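Local coordinates for proximal thread matrix protein 1 (Mytilus galloprovincialis, PDB 4CN9) that probably binds collagen in the matrix of the mussel byssus through a pair of von Willebrand factor type A domains, and carries zinc ions, at residues A[249-261]-A[273-287]. Numbering follows the deposited sequence.
Sequences CAGHADIAFVFDA and YQLMKNFMKDIVDRF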
loop_
_atom_site.group_PDB
_atom_site.type_symbol
_atom_site.label_atom_id
_atom_site.label_comp_id
_atom_site.label_asym_id
_atom_site.label_seq_id
_atom_site.Cartn_x
_atom_site.Cartn_y
_atom_site.Cartn_z
ATOM N N CYS A 249 10.279 -12.853 -6.718
ATOM C CA CYS A 249 11.571 -13.022 -6.061
ATOM C C CYS A 249 12.741 -13.133 -7.032
ATOM O O CYS A 249 13.889 -13.360 -6.613
ATOM C CB CYS A 249 11.548 -14.259 -5.163
ATOM S SG CYS A 249 10.381 -14.166 -3.791
ATOM N N ALA A 250 12.464 -12.993 -8.324
ATOM C CA ALA A 250 13.521 -13.020 -9.325
ATOM C C ALA A 250 13.649 -11.672 -10.024
ATOM O O ALA A 250 14.278 -11.565 -11.071
ATOM C CB ALA A 250 13.261 -14.114 -10.340
ATOM N N GLY A 251 13.062 -10.636 -9.446
ATOM C CA GLY A 251 13.073 -9.341 -10.094
ATOM C C GLY A 251 14.328 -8.569 -9.750
ATOM O O GLY A 251 15.217 -9.069 -9.061
ATOM N N HIS A 252 14.413 -7.344 -10.239
ATOM C CA HIS A 252 15.456 -6.445 -9.790
ATOM C C HIS A 252 14.906 -5.672 -8.589
ATOM O O HIS A 252 13.852 -5.023 -8.671
ATOM C CB HIS A 252 15.886 -5.499 -10.915
ATOM C CG HIS A 252 16.574 -6.187 -12.053
ATOM N ND1 HIS A 252 17.927 -6.066 -12.288
ATOM C CD2 HIS A 252 16.097 -7.009 -13.018
ATOM C CE1 HIS A 252 18.254 -6.780 -13.349
ATOM N NE2 HIS A 252 17.163 -7.363 -13.811
ATOM N N ALA A 253 15.600 -5.776 -7.461
ATOM C CA ALA A 253 15.218 -5.036 -6.262
ATOM C C ALA A 253 16.440 -4.647 -5.424
ATOM O O ALA A 253 17.478 -5.320 -5.460
ATOM C CB ALA A 253 14.245 -5.838 -5.435
ATOM N N ASP A 254 16.304 -3.540 -4.694
ATOM C CA ASP A 254 17.328 -3.082 -3.742
ATOM C C ASP A 254 16.698 -3.136 -2.355
ATOM O O ASP A 254 15.732 -2.412 -2.083
ATOM C CB ASP A 254 17.767 -1.648 -4.026
ATOM C CG ASP A 254 18.653 -1.515 -5.268
ATOM O OD1 ASP A 254 19.358 -2.482 -5.671
ATOM O OD2 ASP A 254 18.642 -0.402 -5.828
ATOM N N ILE A 255 17.229 -4.001 -1.496
ATOM C CA ILE A 255 16.608 -4.306 -0.213
ATOM C C ILE A 255 17.515 -3.938 0.946
ATOM O O ILE A 255 18.618 -4.479 1.076
ATOM C CB ILE A 255 16.331 -5.817 -0.047
ATOM C CG1 ILE A 255 15.624 -6.407 -1.271
ATOM C CG2 ILE A 255 15.513 -6.080 1.215
ATOM C CD1 ILE A 255 14.211 -6.022 -1.387
ATOM N N ALA A 256 17.035 -3.065 1.819
ATOM C CA ALA A 256 17.802 -2.704 3.003
ATOM C C ALA A 256 17.187 -3.237 4.290
ATOM O O ALA A 256 16.027 -2.942 4.610
ATOM C CB ALA A 256 17.979 -1.192 3.067
ATOM N N PHE A 257 17.969 -4.032 5.027
ATOM C CA PHE A 257 17.605 -4.401 6.390
ATOM C C PHE A 257 18.039 -3.275 7.305
ATOM O O PHE A 257 19.201 -2.889 7.312
ATOM C CB PHE A 257 18.311 -5.674 6.842
ATOM C CG PHE A 257 17.881 -6.903 6.100
ATOM C CD1 PHE A 257 16.635 -7.445 6.316
ATOM C CD2 PHE A 257 18.739 -7.520 5.208
ATOM C CE1 PHE A 257 16.241 -8.586 5.632
ATOM C CE2 PHE A 257 18.359 -8.666 4.526
ATOM C CZ PHE A 257 17.107 -9.197 4.738
ATOM N N VAL A 258 17.100 -2.749 8.067
ATOM C CA VAL A 258 17.395 -1.699 9.021
ATOM C C VAL A 258 17.025 -2.273 10.368
ATOM O O VAL A 258 15.835 -2.370 10.700
ATOM C CB VAL A 258 16.569 -0.447 8.738
ATOM C CG1 VAL A 258 16.861 0.633 9.770
ATOM C CG2 VAL A 258 16.852 0.057 7.312
ATOM N N PHE A 259 18.023 -2.709 11.124
ATOM C CA PHE A 259 17.719 -3.432 12.349
ATOM C C PHE A 259 18.431 -3.016 13.636
ATOM O O PHE A 259 19.534 -2.473 13.639
ATOM C CB PHE A 259 17.834 -4.934 12.138
ATOM C CG PHE A 259 19.216 -5.445 11.924
ATOM C CD1 PHE A 259 20.002 -5.846 13.005
ATOM C CD2 PHE A 259 19.711 -5.632 10.637
ATOM C CE1 PHE A 259 21.280 -6.361 12.805
ATOM C CE2 PHE A 259 20.986 -6.151 10.429
ATOM C CZ PHE A 259 21.772 -6.518 11.512
ATOM N N ASP A 260 17.705 -3.296 14.714
ATOM C CA ASP A 260 18.043 -3.004 16.086
ATOM C C ASP A 260 19.304 -3.760 16.478
ATOM O O ASP A 260 19.387 -4.977 16.301
ATOM C CB ASP A 260 16.842 -3.455 16.922
ATOM C CG ASP A 260 16.963 -3.156 18.392
ATOM O OD1 ASP A 260 18.035 -2.733 18.878
ATOM O OD2 ASP A 260 15.927 -3.366 19.073
ATOM N N ALA A 261 20.291 -3.028 16.986
ATOM C CA ALA A 261 21.533 -3.636 17.472
ATOM C C ALA A 261 21.829 -3.221 18.911
ATOM O O ALA A 261 22.971 -3.292 19.363
ATOM C CB ALA A 261 22.703 -3.279 16.559
ATOM N N TYR A 273 19.821 -12.303 19.221
ATOM C CA TYR A 273 20.473 -11.564 18.157
ATOM C C TYR A 273 20.793 -12.506 17.005
ATOM O O TYR A 273 20.607 -12.158 15.842
ATOM C CB TYR A 273 21.729 -10.902 18.706
ATOM C CG TYR A 273 22.310 -9.821 17.834
ATOM C CD1 TYR A 273 21.583 -8.681 17.512
ATOM C CD2 TYR A 273 23.595 -9.941 17.339
ATOM C CE1 TYR A 273 22.140 -7.685 16.712
ATOM C CE2 TYR A 273 24.153 -8.968 16.563
ATOM C CZ TYR A 273 23.427 -7.848 16.244
ATOM O OH TYR A 273 24.022 -6.901 15.448
ATOM N N GLN A 274 21.248 -13.719 17.312
ATOM C CA GLN A 274 21.494 -14.687 16.245
ATOM C C GLN A 274 20.203 -15.144 15.572
ATOM O O GLN A 274 20.189 -15.435 14.376
ATOM C CB GLN A 274 22.256 -15.907 16.760
ATOM C CG GLN A 274 22.702 -16.841 15.639
ATOM C CD GLN A 274 23.669 -16.161 14.691
ATOM O OE1 GLN A 274 24.564 -15.431 15.125
ATOM N NE2 GLN A 274 23.484 -16.373 13.394
ATOM N N LEU A 275 19.124 -15.248 16.342
ATOM C CA LEU A 275 17.836 -15.626 15.767
ATOM C C LEU A 275 17.398 -14.568 14.741
ATOM O O LEU A 275 16.902 -14.887 13.656
ATOM C CB LEU A 275 16.785 -15.814 16.862
ATOM C CG LEU A 275 16.887 -17.101 17.696
ATOM C CD1 LEU A 275 15.919 -17.056 18.861
ATOM C CD2 LEU A 275 16.635 -18.338 16.838
ATOM N N MET A 276 17.617 -13.304 15.080
ATOM C CA MET A 276 17.296 -12.210 14.178
ATOM C C MET A 276 18.168 -12.242 12.918
ATOM O O MET A 276 17.671 -12.069 11.800
ATOM C CB MET A 276 17.436 -10.866 14.923
ATOM C CG MET A 276 16.986 -9.654 14.117
ATOM S SD MET A 276 17.241 -8.107 15.050
ATOM C CE MET A 276 19.005 -8.158 15.265
ATOM N N LYS A 277 19.463 -12.495 13.079
ATOM C CA LYS A 277 20.334 -12.641 11.917
ATOM C C LYS A 277 19.890 -13.797 11.017
ATOM O O LYS A 277 19.875 -13.667 9.788
ATOM C CB LYS A 277 21.782 -12.845 12.348
ATOM C CG LYS A 277 22.424 -11.627 12.969
ATOM C CD LYS A 277 23.780 -12.006 13.550
ATOM C CE LYS A 277 24.627 -10.798 13.837
ATOM N NZ LYS A 277 25.903 -11.200 14.521
ATOM N N ASN A 278 19.523 -14.931 11.616
ATOM C CA ASN A 278 19.092 -16.076 10.824
ATOM C C ASN A 278 17.837 -15.740 10.027
ATOM O O ASN A 278 17.675 -16.185 8.898
ATOM C CB ASN A 278 18.831 -17.296 11.706
ATOM C CG ASN A 278 20.110 -17.894 12.291
ATOM O OD1 ASN A 278 21.227 -17.494 11.947
ATOM N ND2 ASN A 278 19.942 -18.875 13.171
ATOM N N PHE A 279 16.950 -14.943 10.615
ATOM C CA PHE A 279 15.734 -14.521 9.927
ATOM C C PHE A 279 16.105 -13.742 8.663
ATOM O O PHE A 279 15.603 -14.018 7.581
ATOM C CB PHE A 279 14.880 -13.702 10.904
ATOM C CG PHE A 279 13.642 -13.079 10.311
ATOM C CD1 PHE A 279 12.519 -13.834 10.062
ATOM C CD2 PHE A 279 13.581 -11.719 10.083
ATOM C CE1 PHE A 279 11.373 -13.257 9.552
ATOM C CE2 PHE A 279 12.425 -11.132 9.576
ATOM C CZ PHE A 279 11.326 -11.901 9.322
ATOM N N MET A 280 17.020 -12.790 8.787
ATOM C CA MET A 280 17.444 -12.002 7.635
ATOM C C MET A 280 18.183 -12.835 6.583
ATOM O O MET A 280 17.956 -12.672 5.379
ATOM C CB MET A 280 18.293 -10.825 8.109
ATOM C CG MET A 280 17.473 -9.874 8.945
ATOM S SD MET A 280 18.360 -8.445 9.551
ATOM C CE MET A 280 19.635 -9.226 10.545
ATOM N N LYS A 281 19.063 -13.727 7.029
ATOM C CA LYS A 281 19.743 -14.644 6.116
ATOM C C LYS A 281 18.759 -15.555 5.368
ATOM O O LYS A 281 18.942 -15.820 4.183
ATOM C CB LYS A 281 20.785 -15.472 6.881
ATOM C CG LYS A 281 21.995 -14.659 7.271
ATOM C CD LYS A 281 22.675 -15.183 8.527
ATOM C CE LYS A 281 22.961 -16.649 8.424
ATOM N NZ LYS A 281 23.510 -17.239 9.672
ATOM N N ASP A 282 17.716 -16.026 6.054
ATOM C CA ASP A 282 16.700 -16.853 5.415
ATOM C C ASP A 282 15.956 -16.084 4.323
ATOM O O ASP A 282 15.638 -16.634 3.272
ATOM C CB ASP A 282 15.711 -17.425 6.437
ATOM C CG ASP A 282 16.333 -18.518 7.313
ATOM O OD1 ASP A 282 17.455 -18.956 7.007
ATOM O OD2 ASP A 282 15.701 -18.931 8.312
ATOM N N ILE A 283 15.719 -14.798 4.556
ATOM C CA ILE A 283 15.094 -13.942 3.555
ATOM C C ILE A 283 15.977 -13.796 2.331
ATOM O O ILE A 283 15.512 -13.906 1.190
ATOM C CB ILE A 283 14.756 -12.562 4.167
ATOM C CG1 ILE A 283 13.623 -12.746 5.176
ATOM C CG2 ILE A 283 14.376 -11.544 3.080
ATOM C CD1 ILE A 283 13.367 -11.550 6.017
ATOM N N VAL A 284 17.267 -13.571 2.553
ATOM C CA VAL A 284 18.206 -13.467 1.445
ATOM C C VAL A 284 18.139 -14.713 0.555
ATOM O O VAL A 284 18.143 -14.618 -0.677
ATOM C CB VAL A 284 19.644 -13.226 1.957
ATOM C CG1 VAL A 284 20.656 -13.414 0.852
ATOM C CG2 VAL A 284 19.756 -11.809 2.554
ATOM N N ASP A 285 18.085 -15.879 1.190
ATOM C CA ASP A 285 18.062 -17.149 0.460
ATOM C C ASP A 285 16.831 -17.338 -0.420
ATOM O O ASP A 285 16.841 -18.178 -1.312
ATOM C CB ASP A 285 18.174 -18.331 1.433
ATOM C CG ASP A 285 19.608 -18.626 1.828
ATOM O OD1 ASP A 285 20.541 -18.249 1.070
ATOM O OD2 ASP A 285 19.800 -19.255 2.895
ATOM N N ARG A 286 15.773 -16.570 -0.179
ATOM C CA ARG A 286 14.552 -16.715 -0.955
ATOM C C ARG A 286 14.593 -15.955 -2.270
ATOM O O ARG A 286 13.711 -16.129 -3.112
ATOM C CB ARG A 286 13.335 -16.292 -0.126
ATOM C CG ARG A 286 13.168 -17.123 1.128
ATOM C CD ARG A 286 12.620 -18.496 0.803
ATOM N NE ARG A 286 11.250 -18.393 0.326
ATOM C CZ ARG A 286 10.175 -18.541 1.091
ATOM N NH1 ARG A 286 10.297 -18.825 2.381
ATOM N NH2 ARG A 286 8.974 -18.414 0.556
ATOM N N PHE A 287 15.611 -15.125 -2.474
ATOM C CA PHE A 287 15.748 -14.444 -3.764
ATOM C C PHE A 287 16.539 -15.296 -4.761
ATOM O O PHE A 287 17.465 -16.020 -4.391
ATOM C CB PHE A 287 16.346 -13.045 -3.592
ATOM C CG PHE A 287 15.398 -12.074 -2.936
ATOM C CD1 PHE A 287 15.256 -12.055 -1.568
ATOM C CD2 PHE A 287 14.610 -11.227 -3.697
ATOM C CE1 PHE A 287 14.362 -11.197 -0.959
ATOM C CE2 PHE A 287 13.725 -10.348 -3.089
ATOM C CZ PHE A 287 13.595 -10.335 -1.730
#
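Met280 reaches across from helix 273-285 and touches two rings of strand 253-260, Phe257 and Phe259. The two elements run antiparallel (170°) and begin a beta-alpha-beta crossover of the second von Willebrand factor type A domain, a Rossmann-like fold. Met280 CB sits over the centre of the Phe257 ring, 3.9 Å from its centroid. The chain then bends at chi3 (-61°) and lays CE over a face of the Phe259 ring, 3.5 Å from that centroid. SD lies between the two rings, oblique to both. Ile283 CG2 and Val284 CG2 meet the edge of Phe257. Residues one and two turns earlier in the helix also touch Phe259. Met276 CE comes 3.4 Å from Phe259 CD1, and Tyr273 OH lies at the ring edge, in plane, 3.8 Å from CE1. With CG of Phe259 between the backbone N and the carbonyl carbon (chi1 69°), the ring is set to meet both methionines. With an alanine here, both methyls would probably lose the ring they rest on, and the bent end of Met280 would be free to turn. At the other end, Ile255 CD1 approaches Phe287 CZ at 4.4 Å. Cys249 SG lies above the Phe287 face at a distance of 5.3 Å from the centroid. Further out, Val299 and Thr301 of strand 295-302 touch the Phe259 ring, and Ile366 of strand 362-369 meets Phe257. A disulfide joins Cys249 to Cys438. Cys249 also meets the backbone of Arg286 and Phe287: its CB packs on Arg286 O, and its O lies 3.6 Å from Phe287 CA in a CA-H...O contact.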